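Local atomic coordinates of Cbs-cp12 (Microcystis aeruginosa PCC 7806, PDB entry 5NMU), a protein that fuses a pair of CBS domains to a CP12 domain in a hexamer and probably takes part in the redox regulation of photosynthesis. Residues Val28-Glu33 with Arg37-Glu42. Residues are numbered along the deposited sequence; the frame is centred on the assembly and turned at random.
Sequences VKLMKE and RGLIVE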
loop_
_atom_site.group_PDB
_atom_site.type_symbol
_atom_site.label_atom_id
_atom_site.label_comp_id
_atom_site.label_asym_id
_atom_site.label_seq_id
_atom_site.Cartn_x
_atom_site.Cartn_y
_atom_site.Cartn_z
ATOM N N VAL A 28 18.743 -12.176 -17.132
ATOM C CA VAL A 28 17.648 -12.532 -18.011
ATOM C C VAL A 28 17.990 -13.758 -18.828
ATOM O O VAL A 28 17.153 -14.642 -18.996
ATOM C CB VAL A 28 17.225 -11.351 -18.905
ATOM C CG1 VAL A 28 16.248 -11.783 -19.968
ATOM C CG2 VAL A 28 16.563 -10.286 -18.037
ATOM N N LYS A 29 19.217 -13.805 -19.335
ATOM C CA LYS A 29 19.646 -14.911 -20.144
ATOM C C LYS A 29 19.646 -16.213 -19.341
ATOM O O LYS A 29 19.240 -17.259 -19.824
ATOM C CB LYS A 29 21.050 -14.630 -20.682
ATOM C CG LYS A 29 21.746 -15.865 -21.256
ATOM C CD LYS A 29 22.799 -15.508 -22.307
ATOM C CE LYS A 29 23.807 -14.529 -21.738
ATOM N NZ LYS A 29 25.057 -14.525 -22.544
ATOM N N LEU A 30 20.162 -16.132 -18.130
ATOM C CA LEU A 30 20.147 -17.260 -17.213
ATOM C C LEU A 30 18.699 -17.708 -16.957
ATOM O O LEU A 30 18.381 -18.902 -17.038
ATOM C CB LEU A 30 20.901 -16.897 -15.922
ATOM C CG LEU A 30 21.303 -18.021 -14.976
ATOM C CD1 LEU A 30 22.275 -19.027 -15.605
ATOM C CD2 LEU A 30 21.932 -17.436 -13.694
ATOM N N MET A 31 17.814 -16.741 -16.730
ATOM C CA MET A 31 16.434 -17.070 -16.408
ATOM C C MET A 31 15.702 -17.710 -17.563
ATOM O O MET A 31 14.929 -18.624 -17.350
ATOM C CB MET A 31 15.698 -15.853 -15.873
ATOM C CG MET A 31 16.207 -15.451 -14.490
ATOM S SD MET A 31 15.811 -13.772 -14.066
ATOM C CE MET A 31 14.429 -14.021 -12.953
ATOM N N LYS A 32 15.922 -17.216 -18.779
ATOM C CA LYS A 32 15.320 -17.832 -19.956
ATOM C C LYS A 32 15.841 -19.248 -20.243
ATOM O O LYS A 32 15.083 -20.153 -20.564
ATOM C CB LYS A 32 15.601 -17.010 -21.193
ATOM C CG LYS A 32 14.959 -15.659 -21.141
ATOM C CD LYS A 32 15.382 -14.863 -22.360
ATOM C CE LYS A 32 14.871 -15.518 -23.633
ATOM N NZ LYS A 32 14.745 -14.472 -24.653
ATOM N N GLU A 33 17.140 -19.408 -20.174
ATOM C CA GLU A 33 17.775 -20.685 -20.399
ATOM C C GLU A 33 17.236 -21.804 -19.493
ATOM O O GLU A 33 17.048 -22.927 -19.938
ATOM C CB GLU A 33 19.261 -20.487 -20.139
ATOM C CG GLU A 33 20.177 -21.697 -20.212
ATOM C CD GLU A 33 21.575 -21.333 -19.729
ATOM O OE1 GLU A 33 22.030 -20.189 -20.070
ATOM O OE2 GLU A 33 22.188 -22.174 -19.005
ATOM N N ARG A 37 11.995 -18.091 -12.506
ATOM C CA ARG A 37 11.292 -16.887 -12.176
ATOM C C ARG A 37 11.924 -16.097 -11.013
ATOM O O ARG A 37 11.466 -14.952 -10.707
ATOM C CB ARG A 37 9.843 -17.233 -11.888
ATOM C CG ARG A 37 9.155 -17.690 -13.161
ATOM C CD ARG A 37 7.726 -18.121 -12.882
ATOM N NE ARG A 37 7.109 -18.651 -14.095
ATOM C CZ ARG A 37 7.412 -19.835 -14.642
ATOM N NH1 ARG A 37 8.299 -20.641 -14.082
ATOM N NH2 ARG A 37 6.809 -20.225 -15.748
ATOM N N GLY A 38 12.982 -16.670 -10.411
ATOM C CA GLY A 38 13.769 -16.000 -9.392
ATOM C C GLY A 38 15.191 -16.519 -9.397
ATOM O O GLY A 38 15.404 -17.685 -9.660
ATOM N N LEU A 39 16.159 -15.631 -9.199
ATOM C CA LEU A 39 17.541 -16.004 -8.991
ATOM C C LEU A 39 17.980 -15.502 -7.637
ATOM O O LEU A 39 17.706 -14.352 -7.237
ATOM C CB LEU A 39 18.467 -15.343 -10.005
ATOM C CG LEU A 39 18.304 -15.672 -11.427
ATOM C CD1 LEU A 39 19.177 -14.704 -12.267
ATOM C CD2 LEU A 39 18.679 -17.137 -11.641
ATOM N N ILE A 40 18.723 -16.351 -6.940
ATOM C CA ILE A 40 19.231 -15.972 -5.637
ATOM C C ILE A 40 20.568 -15.261 -5.841
ATOM O O ILE A 40 21.423 -15.709 -6.617
ATOM C CB ILE A 40 19.425 -17.202 -4.758
ATOM C CG1 ILE A 40 18.140 -18.000 -4.609
ATOM C CG2 ILE A 40 20.026 -16.784 -3.437
ATOM C CD1 ILE A 40 16.946 -17.197 -4.181
ATOM N N VAL A 41 20.763 -14.166 -5.129
ATOM C CA VAL A 41 21.990 -13.404 -5.226
ATOM C C VAL A 41 23.023 -13.912 -4.184
ATOM O O VAL A 41 22.758 -13.952 -2.942
ATOM C CB VAL A 41 21.730 -11.938 -4.975
ATOM C CG1 VAL A 41 23.053 -11.160 -4.857
ATOM C CG2 VAL A 41 20.832 -11.367 -6.096
ATOM N N GLU A 42 24.213 -14.163 -4.694
ATOM C CA GLU A 42 25.261 -14.889 -3.990
ATOM C C GLU A 42 25.864 -14.020 -2.869
ATOM O O GLU A 42 26.304 -12.942 -3.140
ATOM C CB GLU A 42 26.339 -15.271 -5.028
ATOM C CG GLU A 42 27.546 -16.030 -4.475
ATOM C CD GLU A 42 28.418 -16.620 -5.583
ATOM O OE1 GLU A 42 28.361 -16.099 -6.724
ATOM O OE2 GLU A 42 29.151 -17.611 -5.297
#
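In the beta-alpha-beta unit of the first CBS domain, formed by strand 17-18, helix 24-34 and strand 38-41, the helix turns Leu30 and Met31 toward Leu39 on the strand that follows it. The two elements run at 130° to each other, and their axes come no nearer than 9.3 Å, a gap that apolar side chains fill. Leu39 suits this place because its branched end can meet two helix residues at once. Its CG sits 3.7 Å from Met31 CG. Its CD1 lies 3.9 Å from Met31 SD, while its other methyl, CD2, meets Leu30. Leu30 sets CG opposite its backbone N and beside the carbonyl carbon (chi1 -165°), which carries CD2 to the strand. There it lies 3.9 Å from Leu39 CD2; the same side chain also touches Val16, next to the first strand of the unit.

Met31 shows what an unbranched, flexible chain can do. It runs nearly extended as far as SD, then bends at chi3 (102°), so that its methyl drops against the peptide between Arg37 and Gly38, with CE 3.8 Å from Arg37 C. Ile58 of helix 55-63 and Leu124 of the second subunit also touch Met31, placing it between its own domain core and the subunit interface. Arg37 sets off from the backbone away from the helix, and its NE is hydrogen-bonded to Ser121 OG of that second subunit. Shortening Met31 to an alanine would remove CG, SD and CE, and is likely to open a gap beside Leu39 and leave the Arg37-Gly38 peptide without its methyl cover. Between residues 28-33 and 37-42 the contact is apolar, resting on the fit and burial of these side chains, while Leu39, Ile40 and Val41 make backbone hydrogen bonds within the sheet, as Leu39 does with Val53.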